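Long-range contacts in interpain A (Prevotella intermedia, PDB 3BB7), which probably cleaves proteins as a cysteine peptidase of the C10 family, here in an inactivated precursor form that still carries part of a propeptide related to protease inhibitors: residues V241-T246 with I271-N275; Y130-I135 with T217-F221. The protein carries 1 engineered substitution. One frame throughout, in Å; residues are numbered along the deposited sequence.

Interaction 1 of 2, residues V241-T246 with I271-N275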
# COMPACT_ATOMS: atom_id res chain seq x y z
N VAL A 241 -0.44 7.50 12.65
CA VAL A 241 -0.50 6.06 12.36
C VAL A 241 -0.99 5.26 13.57
O VAL A 241 -1.95 4.45 13.45
CB VAL A 241 0.86 5.53 11.88
CG1 VAL A 241 0.80 4.00 11.70
CG2 VAL A 241 1.25 6.23 10.54
N PHE A 242 -0.39 5.47 14.74
CA PHE A 242 -0.82 4.70 15.93
C PHE A 242 -2.26 4.96 16.32
O PHE A 242 -2.99 4.04 16.68
CB PHE A 242 0.09 4.93 17.12
CG PHE A 242 1.54 4.62 16.87
CD1 PHE A 242 1.94 3.51 16.11
CD2 PHE A 242 2.52 5.46 17.42
CE1 PHE A 242 3.32 3.24 15.90
CE2 PHE A 242 3.88 5.21 17.24
CZ PHE A 242 4.29 4.10 16.49
N SER A 243 -2.67 6.23 16.27
CA SER A 243 -4.03 6.58 16.63
C SER A 243 -5.05 5.96 15.67
O SER A 243 -6.11 5.42 16.11
CB SER A 243 -4.19 8.09 16.80
OG SER A 243 -4.04 8.77 15.58
N GLU A 244 -4.76 5.99 14.37
CA GLU A 244 -5.72 5.47 13.42
C GLU A 244 -5.81 3.94 13.56
O GLU A 244 -6.89 3.37 13.54
CB GLU A 244 -5.33 5.84 12.00
CG GLU A 244 -5.57 7.29 11.70
CD GLU A 244 -7.01 7.65 11.52
OE1 GLU A 244 -7.88 6.75 11.40
OE2 GLU A 244 -7.27 8.86 11.49
N LEU A 245 -4.68 3.28 13.71
CA LEU A 245 -4.73 1.81 13.82
C LEU A 245 -5.35 1.35 15.14
O LEU A 245 -6.05 0.32 15.17
CB LEU A 245 -3.35 1.17 13.55
CG LEU A 245 -3.05 0.92 12.03
CD1 LEU A 245 -4.00 -0.12 11.40
CD2 LEU A 245 -3.07 2.18 11.22
N THR A 246 -5.10 2.10 16.22
CA THR A 246 -5.76 1.82 17.50
C THR A 246 -7.28 1.80 17.34
O THR A 246 -8.00 1.06 18.02
CB THR A 246 -5.38 2.90 18.51
OG1 THR A 246 -4.03 2.69 18.92
CG2 THR A 246 -6.29 2.87 19.75
N ILE A 271 -1.21 0.13 5.43
CA ILE A 271 -0.72 -0.13 6.80
C ILE A 271 -1.90 -0.64 7.57
O ILE A 271 -2.92 0.06 7.74
CB ILE A 271 -0.14 1.13 7.49
CG1 ILE A 271 1.12 1.61 6.74
CG2 ILE A 271 0.11 0.85 9.02
CD1 ILE A 271 1.59 2.97 7.23
N ASP A 272 -1.77 -1.85 8.09
CA ASP A 272 -2.89 -2.49 8.75
C ASP A 272 -2.57 -3.01 10.14
O ASP A 272 -3.28 -3.87 10.66
CB ASP A 272 -3.52 -3.57 7.87
CG ASP A 272 -2.64 -4.77 7.66
OD1 ASP A 272 -3.19 -5.81 7.22
OD2 ASP A 272 -1.41 -4.71 7.94
N GLY A 273 -1.55 -2.43 10.77
CA GLY A 273 -1.26 -2.79 12.18
C GLY A 273 0.09 -2.19 12.56
O GLY A 273 0.76 -1.55 11.73
N TYR A 274 0.51 -2.47 13.79
CA TYR A 274 1.84 -2.09 14.26
C TYR A 274 2.18 -2.94 15.45
O TYR A 274 1.28 -3.49 16.10
CB TYR A 274 1.94 -0.61 14.63
CG TYR A 274 1.01 -0.11 15.72
CD1 TYR A 274 -0.21 0.49 15.42
CD2 TYR A 274 1.36 -0.23 17.07
CE1 TYR A 274 -1.04 0.94 16.42
CE2 TYR A 274 0.53 0.23 18.07
CZ TYR A 274 -0.66 0.84 17.74
OH TYR A 274 -1.49 1.30 18.72
N ASN A 275 3.48 -3.08 15.70
CA ASN A 275 3.91 -3.86 16.86
C ASN A 275 4.42 -2.94 17.97
O ASN A 275 4.44 -1.71 17.82
CB ASN A 275 4.89 -5.00 16.47
CG ASN A 275 6.27 -4.53 16.03
OD1 ASN A 275 6.64 -3.37 16.18
ND2 ASN A 275 7.04 -5.46 15.44
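The rings of F242 and Y274 meet edge to face, their centroids 4.9 Å apart and their planes at 58°. F242 CD1 stands 3.6 Å above the plane of the Y274 ring, over its centre. The phenol can lie beneath this edge because Y274 CG is tucked between its own backbone N and carbonyl carbon (chi1 60°), which sends the ring back towards the helix. A broad aromatic suits this place: while F242 takes one face, L245 CB comes up to the ring edge, 3.7 Å from Y274 CE1.

Aliphatic contacts continue the buried surface beyond the rings. The branched I271 offers its CG2 to two helix residues one turn apart, V241 through CG1 at 4.2 Å and L245 through CD2 at 4.1 Å. The other leucine branch reaches the strand backbone, with L245 CD1 3.4 Å from G273 N. That amide is buried and has no polar partner in the model.

Among the polar groups, T246 OG1 donates to F242 O at 2.8 Å, from the opposite face of the carbonyl plane to T246 N, so hydroxyl and amide grip one oxygen. T246 OG1 also accepts from A83 N, while Y274 OH donates to A83 O, joining the loop at A83 to helix and strand.

In this C10 peptidase domain the helix lies across the large antiparallel sheet, residues 241-246 running at 96° to strand residues 271-274. V241 also rests on V280 of strand 280-283 and M313 of strand 312-315, and L245 on L251 of strand 251-255.

Interaction 2 of 2, residues Y130-I135 with T217-F221; sequences YPVRGI and TYFGF
I135 N donates to Y218 O at 2.8 Å, a bent bond (141° at the hydrogen) that ties an irregular loop to the C-terminal end of helix 208-218. Both belong to the helical side of a papain-like, clan CA peptidase fold, and the loop follows helix 116-128, at whose start the predicted nucleophile has been replaced by an engineered alanine. G134 CA passes 3.3 Å from Y218 O, where a side chain would find no room.

Beyond the helix the chain turns at G220, whose positive phi is easily adopted by a residue without a side chain. The bare CA also leaves room for I135, whose CD1 packs 3.8 Å from G220 CA.

At the other end of the loop the peptide between Y130 and P131 is cis, and P131 CB lies over one face of the Y130 ring, off towards its rim. The Y130 side chain extends away from its own amide nitrogen (chi1 -178°), and this puts a ring edge against the face of F221 in an offset edge-to-face pair, planes at 61°; the closest atoms, Y130 CD2 and F221 CE1, are 3.3 Å apart. The compact proline ring fits beside two phenylalanines, P131 CD lying 3.9 Å from F219 CD2. F219 and F221 both also touch L125 of helix 116-128.

Y130 OH bonds to K320 NZ. A water donates to both I135 O and T217 O, weakly to the former. I135 O meets the edge of the Y218 ring in its plane and takes a CA-H...O contact from Y218 CA at 3.5 Å.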
# COMPACT_ATOMS: atom_id res chain seq x y z
N TYR A 130 -17.81 -1.74 2.81
CA TYR A 130 -18.55 -0.48 2.74
C TYR A 130 -17.94 0.33 1.62
O TYR A 130 -16.73 0.28 1.45
CB TYR A 130 -18.43 0.25 4.09
CG TYR A 130 -19.17 1.56 4.21
CD1 TYR A 130 -20.46 1.61 4.71
CD2 TYR A 130 -18.55 2.77 3.85
CE1 TYR A 130 -21.13 2.83 4.82
CE2 TYR A 130 -19.20 3.98 3.96
CZ TYR A 130 -20.48 4.00 4.46
OH TYR A 130 -21.11 5.23 4.55
N PRO A 131 -18.75 1.06 0.84
CA PRO A 131 -20.19 1.25 0.94
C PRO A 131 -20.98 0.09 0.33
O PRO A 131 -20.39 -0.80 -0.34
CB PRO A 131 -20.41 2.53 0.14
CG PRO A 131 -19.40 2.41 -0.96
CD PRO A 131 -18.18 1.81 -0.30
N VAL A 132 -22.28 0.11 0.58
CA VAL A 132 -23.20 -0.82 -0.07
C VAL A 132 -23.25 -0.55 -1.59
O VAL A 132 -23.10 -1.47 -2.39
CB VAL A 132 -24.61 -0.76 0.52
CG1 VAL A 132 -25.53 -1.68 -0.24
CG2 VAL A 132 -24.62 -1.12 1.99
N ARG A 133 -23.44 0.71 -1.96
CA ARG A 133 -23.42 1.17 -3.36
C ARG A 133 -22.63 2.46 -3.40
O ARG A 133 -22.49 3.14 -2.38
CB ARG A 133 -24.86 1.40 -3.91
CG ARG A 133 -25.71 0.13 -3.98
CD ARG A 133 -27.20 0.42 -4.17
NE ARG A 133 -27.47 1.24 -5.34
CZ ARG A 133 -28.19 0.85 -6.38
NH1 ARG A 133 -28.74 -0.36 -6.41
NH2 ARG A 133 -28.37 1.67 -7.40
N GLY A 134 -22.12 2.80 -4.58
CA GLY A 134 -21.41 4.07 -4.72
C GLY A 134 -22.39 5.19 -5.08
O GLY A 134 -23.62 5.10 -4.87
N ILE A 135 -21.81 6.25 -5.64
CA ILE A 135 -22.54 7.47 -5.98
C ILE A 135 -22.02 7.96 -7.32
O ILE A 135 -20.82 8.12 -7.49
CB ILE A 135 -22.31 8.57 -4.92
CG1 ILE A 135 -22.59 8.05 -3.51
CG2 ILE A 135 -23.18 9.79 -5.27
CD1 ILE A 135 -22.09 9.01 -2.41
N THR A 217 -16.30 11.49 -3.10
CA THR A 217 -17.33 11.77 -4.09
C THR A 217 -18.07 10.56 -4.61
O THR A 217 -19.31 10.59 -4.73
CB THR A 217 -16.73 12.57 -5.24
OG1 THR A 217 -16.37 13.86 -4.72
CG2 THR A 217 -17.72 12.78 -6.38
N TYR A 218 -17.31 9.51 -4.97
CA TYR A 218 -17.89 8.35 -5.63
C TYR A 218 -18.20 7.22 -4.65
O TYR A 218 -19.06 6.39 -4.93
CB TYR A 218 -16.97 7.84 -6.75
CG TYR A 218 -16.72 8.90 -7.79
CD1 TYR A 218 -15.46 9.42 -7.99
CD2 TYR A 218 -17.77 9.38 -8.58
CE1 TYR A 218 -15.22 10.41 -8.92
CE2 TYR A 218 -17.54 10.34 -9.56
CZ TYR A 218 -16.27 10.88 -9.71
OH TYR A 218 -16.04 11.86 -10.65
N PHE A 219 -17.54 7.20 -3.50
CA PHE A 219 -17.80 6.14 -2.53
C PHE A 219 -18.49 6.62 -1.26
O PHE A 219 -18.91 5.80 -0.43
CB PHE A 219 -16.53 5.38 -2.17
CG PHE A 219 -16.00 4.52 -3.29
CD1 PHE A 219 -14.93 4.95 -4.06
CD2 PHE A 219 -16.53 3.25 -3.55
CE1 PHE A 219 -14.39 4.15 -5.10
CE2 PHE A 219 -16.00 2.43 -4.56
CZ PHE A 219 -14.92 2.87 -5.34
N GLY A 220 -18.57 7.94 -1.09
CA GLY A 220 -19.28 8.54 0.03
C GLY A 220 -18.57 8.50 1.38
O GLY A 220 -19.22 8.61 2.42
N PHE A 221 -17.25 8.37 1.36
CA PHE A 221 -16.47 8.47 2.59
C PHE A 221 -16.26 9.93 2.95
O PHE A 221 -15.27 10.56 2.54
CB PHE A 221 -15.11 7.78 2.48
CG PHE A 221 -15.20 6.28 2.41
CD1 PHE A 221 -15.46 5.53 3.56
CD2 PHE A 221 -15.09 5.63 1.19
CE1 PHE A 221 -15.54 4.11 3.50
CE2 PHE A 221 -15.20 4.24 1.08
CZ PHE A 221 -15.40 3.46 2.24
O HOH W 1 -19.58 7.18 4.76
O HOH W 2 -21.62 5.42 -1.17
O HOH W 3 -20.80 11.25 -7.46

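From the N terminus, the chain passes through the propeptide part and helix 116-128 before reaching 130-135. Interaction 2 closes when 217-221 returns to that loop, after 81 intervening residues that include the two-stranded sheet 138-142/150-154 and helix 176-192. Interaction 1 opens only afterwards: helix 234-246 leads through strand 251-255 to strand 267-274, closing a 24-residue loop. The two loops therefore follow in series, neither nesting nor crossing. The centres of interactions 1 and 2 are about 24 Å apart, and the two do not touch. Interaction 2 joins elements of the helical side, whereas interaction 1 fixes a helix to the large sheet, on the strand that begins with H267, the predicted proton acceptor.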